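Long-range contact in protein yciO (Escherichia coli, PDB 1K7J), which is of unknown function but probably binds double-stranded RNA: residues 30-44 and 132-145. Residues are numbered along the deposited sequence; the frame is centred on the assembly and turned at random.
With SO4 (sulfate ion), chain B.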
# COMPACT_ATOMS: atom_id res chain seq x y z
N ILE A 30 -4.14 10.46 0.79
CA ILE A 30 -4.48 10.15 2.17
C ILE A 30 -3.45 9.26 2.85
O ILE A 30 -2.63 8.61 2.20
CB ILE A 30 -5.85 9.43 2.28
CG1 ILE A 30 -5.72 7.98 1.80
CG2 ILE A 30 -6.89 10.16 1.44
CD1 ILE A 30 -6.97 7.15 2.02
N VAL A 31 -3.49 9.27 4.18
CA VAL A 31 -2.63 8.43 4.99
C VAL A 31 -3.62 7.49 5.67
O VAL A 31 -4.60 7.95 6.28
CB VAL A 31 -1.86 9.23 6.06
CG1 VAL A 31 -1.17 8.28 7.03
CG2 VAL A 31 -0.83 10.13 5.38
N TYR A 32 -3.39 6.19 5.56
CA TYR A 32 -4.30 5.23 6.17
C TYR A 32 -3.54 4.08 6.81
O TYR A 32 -2.42 3.75 6.41
CB TYR A 32 -5.29 4.70 5.14
CG TYR A 32 -4.69 3.90 4.01
CD1 TYR A 32 -4.03 4.53 2.95
CD2 TYR A 32 -4.81 2.51 3.98
CE1 TYR A 32 -3.51 3.78 1.88
CE2 TYR A 32 -4.30 1.76 2.92
CZ TYR A 32 -3.66 2.41 1.87
OH TYR A 32 -3.18 1.66 0.81
N PRO A 33 -4.14 3.45 7.82
CA PRO A 33 -3.49 2.33 8.51
C PRO A 33 -3.57 1.00 7.77
O PRO A 33 -4.55 0.72 7.09
CB PRO A 33 -4.25 2.27 9.83
CG PRO A 33 -5.66 2.61 9.39
CD PRO A 33 -5.43 3.78 8.45
N THR A 34 -2.52 0.19 7.91
CA THR A 34 -2.50 -1.15 7.33
C THR A 34 -2.00 -2.05 8.45
O THR A 34 -1.68 -1.57 9.54
CB THR A 34 -1.52 -1.30 6.12
OG1 THR A 34 -0.17 -1.34 6.59
CG2 THR A 34 -1.69 -0.14 5.15
N ASP A 35 -1.95 -3.35 8.20
CA ASP A 35 -1.47 -4.30 9.20
C ASP A 35 0.02 -4.11 9.46
O ASP A 35 0.53 -4.52 10.50
CB ASP A 35 -1.72 -5.72 8.72
CG ASP A 35 -1.17 -5.96 7.33
OD1 ASP A 35 -1.87 -5.63 6.36
OD2 ASP A 35 -0.03 -6.46 7.23
N SER A 36 0.72 -3.50 8.51
CA SER A 36 2.16 -3.27 8.64
C SER A 36 2.51 -1.78 8.52
O SER A 36 3.16 -1.36 7.57
CB SER A 36 2.92 -4.06 7.57
OG SER A 36 2.66 -5.45 7.68
N GLY A 37 2.07 -1.00 9.50
CA GLY A 37 2.35 0.42 9.52
C GLY A 37 1.39 1.26 8.68
O GLY A 37 0.53 0.74 7.97
N TYR A 38 1.54 2.58 8.78
CA TYR A 38 0.70 3.49 8.01
C TYR A 38 1.19 3.55 6.57
O TYR A 38 2.35 3.23 6.28
CB TYR A 38 0.71 4.88 8.66
CG TYR A 38 -0.30 5.00 9.77
CD1 TYR A 38 -1.63 5.31 9.50
CD2 TYR A 38 0.06 4.75 11.10
CE1 TYR A 38 -2.59 5.36 10.51
CE2 TYR A 38 -0.90 4.79 12.12
CZ TYR A 38 -2.22 5.10 11.82
OH TYR A 38 -3.17 5.14 12.82
N ALA A 39 0.31 3.95 5.67
CA ALA A 39 0.66 4.03 4.26
C ALA A 39 0.05 5.25 3.61
O ALA A 39 -0.89 5.85 4.14
CB ALA A 39 0.16 2.77 3.53
N LEU A 40 0.59 5.63 2.45
CA LEU A 40 0.08 6.76 1.68
C LEU A 40 -0.76 6.14 0.57
O LEU A 40 -0.42 5.08 0.05
CB LEU A 40 1.24 7.55 1.06
CG LEU A 40 2.09 8.42 1.98
CD1 LEU A 40 3.40 8.76 1.29
CD2 LEU A 40 1.32 9.69 2.34
N GLY A 41 -1.84 6.81 0.19
CA GLY A 41 -2.67 6.28 -0.86
C GLY A 41 -3.39 7.32 -1.70
O GLY A 41 -3.63 8.44 -1.24
N CYS A 42 -3.70 6.95 -2.93
CA CYS A 42 -4.43 7.82 -3.85
C CYS A 42 -4.98 6.94 -4.95
O CYS A 42 -4.68 5.74 -5.00
CB CYS A 42 -3.52 8.90 -4.43
SG CYS A 42 -2.28 8.32 -5.62
N LYS A 43 -5.80 7.49 -5.84
CA LYS A 43 -6.35 6.67 -6.91
C LYS A 43 -5.29 6.45 -7.97
O LYS A 43 -4.41 7.28 -8.17
CB LYS A 43 -7.61 7.32 -7.51
CG LYS A 43 -7.41 8.66 -8.18
CD LYS A 43 -8.75 9.15 -8.70
CE LYS A 43 -8.65 10.47 -9.41
NZ LYS A 43 -9.99 10.86 -9.94
N ILE A 44 -5.36 5.30 -8.64
CA ILE A 44 -4.37 4.97 -9.66
C ILE A 44 -4.43 5.86 -10.89
O ILE A 44 -3.45 5.98 -11.62
CB ILE A 44 -4.51 3.50 -10.12
CG1 ILE A 44 -5.87 3.27 -10.76
CG2 ILE A 44 -4.32 2.56 -8.94
CD1 ILE A 44 -6.04 1.88 -11.36
N LEU A 132 -11.73 0.44 3.09
CA LEU A 132 -11.44 1.47 2.10
C LEU A 132 -11.43 0.86 0.70
O LEU A 132 -12.01 1.42 -0.24
CB LEU A 132 -10.08 2.12 2.39
CG LEU A 132 -10.00 3.03 3.63
CD1 LEU A 132 -8.54 3.41 3.90
CD2 LEU A 132 -10.85 4.27 3.42
N LEU A 133 -10.77 -0.28 0.55
CA LEU A 133 -10.69 -0.94 -0.75
C LEU A 133 -12.05 -1.42 -1.22
O LEU A 133 -12.38 -1.28 -2.40
CB LEU A 133 -9.70 -2.10 -0.68
CG LEU A 133 -8.25 -1.65 -0.41
CD1 LEU A 133 -7.37 -2.87 -0.23
CD2 LEU A 133 -7.75 -0.78 -1.57
N GLU A 134 -12.85 -1.97 -0.32
CA GLU A 134 -14.18 -2.44 -0.69
C GLU A 134 -15.01 -1.28 -1.22
O GLU A 134 -15.72 -1.42 -2.22
CB GLU A 134 -14.89 -3.06 0.52
CG GLU A 134 -16.21 -3.72 0.17
CD GLU A 134 -16.94 -4.25 1.40
OE1 GLU A 134 -16.27 -4.84 2.28
OE2 GLU A 134 -18.17 -4.09 1.48
N ALA A 135 -14.93 -0.13 -0.56
CA ALA A 135 -15.69 1.04 -0.99
C ALA A 135 -15.15 1.64 -2.28
O ALA A 135 -15.92 2.10 -3.13
CB ALA A 135 -15.69 2.09 0.12
N LEU A 136 -13.83 1.63 -2.44
CA LEU A 136 -13.21 2.19 -3.64
C LEU A 136 -13.53 1.36 -4.88
O LEU A 136 -13.79 1.90 -5.95
CB LEU A 136 -11.69 2.30 -3.46
CG LEU A 136 -10.89 2.92 -4.61
CD1 LEU A 136 -11.39 4.33 -4.90
CD2 LEU A 136 -9.42 2.94 -4.24
N GLY A 137 -13.51 0.04 -4.74
CA GLY A 137 -13.85 -0.83 -5.86
C GLY A 137 -12.70 -1.26 -6.74
O GLY A 137 -12.88 -2.06 -7.67
N GLU A 138 -11.51 -0.73 -6.47
CA GLU A 138 -10.31 -1.08 -7.23
C GLU A 138 -9.11 -0.82 -6.33
O GLU A 138 -9.26 -0.29 -5.23
CB GLU A 138 -10.21 -0.26 -8.52
CG GLU A 138 -10.14 1.25 -8.31
CD GLU A 138 -9.89 2.01 -9.61
OE1 GLU A 138 -10.15 1.44 -10.69
OE2 GLU A 138 -9.44 3.17 -9.55
N PRO A 139 -7.90 -1.20 -6.78
CA PRO A 139 -6.70 -0.99 -5.97
C PRO A 139 -6.42 0.48 -5.71
O PRO A 139 -6.88 1.36 -6.43
CB PRO A 139 -5.59 -1.62 -6.80
CG PRO A 139 -6.31 -2.68 -7.57
CD PRO A 139 -7.58 -1.98 -7.98
N MSE A 140 -5.66 0.73 -4.66
CA MSE A 140 -5.27 2.08 -4.29
C MSE A 140 -3.77 2.19 -4.53
O MSE A 140 -3.01 1.32 -4.10
CB MSE A 140 -5.60 2.32 -2.81
CG MSE A 140 -5.25 3.68 -2.27
SE MSE A 140 -6.53 4.23 -0.91
CE MSE A 140 -6.54 2.64 0.19
N LEU A 141 -3.33 3.22 -5.25
CA LEU A 141 -1.90 3.41 -5.48
C LEU A 141 -1.36 3.80 -4.12
O LEU A 141 -1.88 4.72 -3.49
CB LEU A 141 -1.65 4.53 -6.49
CG LEU A 141 -0.18 4.91 -6.65
CD1 LEU A 141 0.62 3.72 -7.16
CD2 LEU A 141 -0.07 6.09 -7.61
N SER A 142 -0.32 3.11 -3.66
CA SER A 142 0.22 3.38 -2.34
C SER A 142 1.72 3.17 -2.21
O SER A 142 2.40 2.78 -3.16
CB SER A 142 -0.47 2.48 -1.31
OG SER A 142 -1.88 2.51 -1.43
N THR A 143 2.20 3.46 -1.01
CA THR A 143 3.59 3.26 -0.60
C THR A 143 3.52 3.23 0.91
O THR A 143 2.58 3.78 1.51
CB THR A 143 4.56 4.41 -1.01
OG1 THR A 143 4.28 5.58 -0.22
CG2 THR A 143 4.44 4.74 -2.48
N SER A 144 4.46 2.56 1.55
CA SER A 144 4.46 2.54 3.01
C SER A 144 4.87 3.94 3.43
O SER A 144 5.56 4.64 2.70
CB SER A 144 5.49 1.53 3.53
OG SER A 144 5.14 0.21 3.16
N LEU A 145 4.42 4.36 4.61
CA LEU A 145 4.79 5.68 5.09
C LEU A 145 5.98 5.52 6.04
O LEU A 145 5.83 5.04 7.16
CB LEU A 145 3.63 6.34 5.83
CG LEU A 145 3.88 7.76 6.34
CD1 LEU A 145 4.25 8.66 5.16
CD2 LEU A 145 2.64 8.29 7.04
S SO4 B . 7.36 0.27 0.31
O1 SO4 B . 6.62 -0.65 1.19
O2 SO4 B . 6.71 1.59 0.31
O3 SO4 B . 8.75 0.41 0.80
O4 SO4 B . 7.38 -0.28 -1.06
O HOH W 1 5.02 -1.74 5.21
O HOH W 2 -7.52 3.76 -7.62
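Tyr32 of the hairpin 30-43 packs against Met140 and Ser142 of strand 140-144, which lies antiparallel beside strand 37-43 in the mixed sheet of this YrdC-like fold. The selenomethionine methyl, Met140 CE, sits over one face of the Tyr32 ring, 3.7 Å from its centroid, a CH-pi contact within a Met-aromatic pair. Ala39 CB lies over the opposite face. At the ring edge, Tyr32 OH and Ser142 OG share a 2.7 Å hydrogen bond. Leu132 CD1, from helix 127-136, comes in obliquely against Tyr32 CB, 3.7 Å away. With CG between the backbone N and carbonyl carbon (chi1 64°), the ring extends past Gly41, where a CB would clash with Tyr32 CE1. A leucine in place of Tyr32 would probably leave Ser142 OG without its phenolic partner and Met140 CE without an aromatic face.

Leu40 and Cys42 exchange paired backbone hydrogen bonds with Thr143 and Leu141; just past the strand, Leu145 CD1 meets Leu40 CG at 3.9 Å. Helix 157-164 packs against Leu145, and strand 66-68 pairs with the far edge of 140-144. Beyond Thr143, a sulfate, probably from the crystallisation liquor, accepts hydrogen bonds from Ser144 N to O2 (2.7 Å) and from Ser144 OG to O1 (2.6 Å).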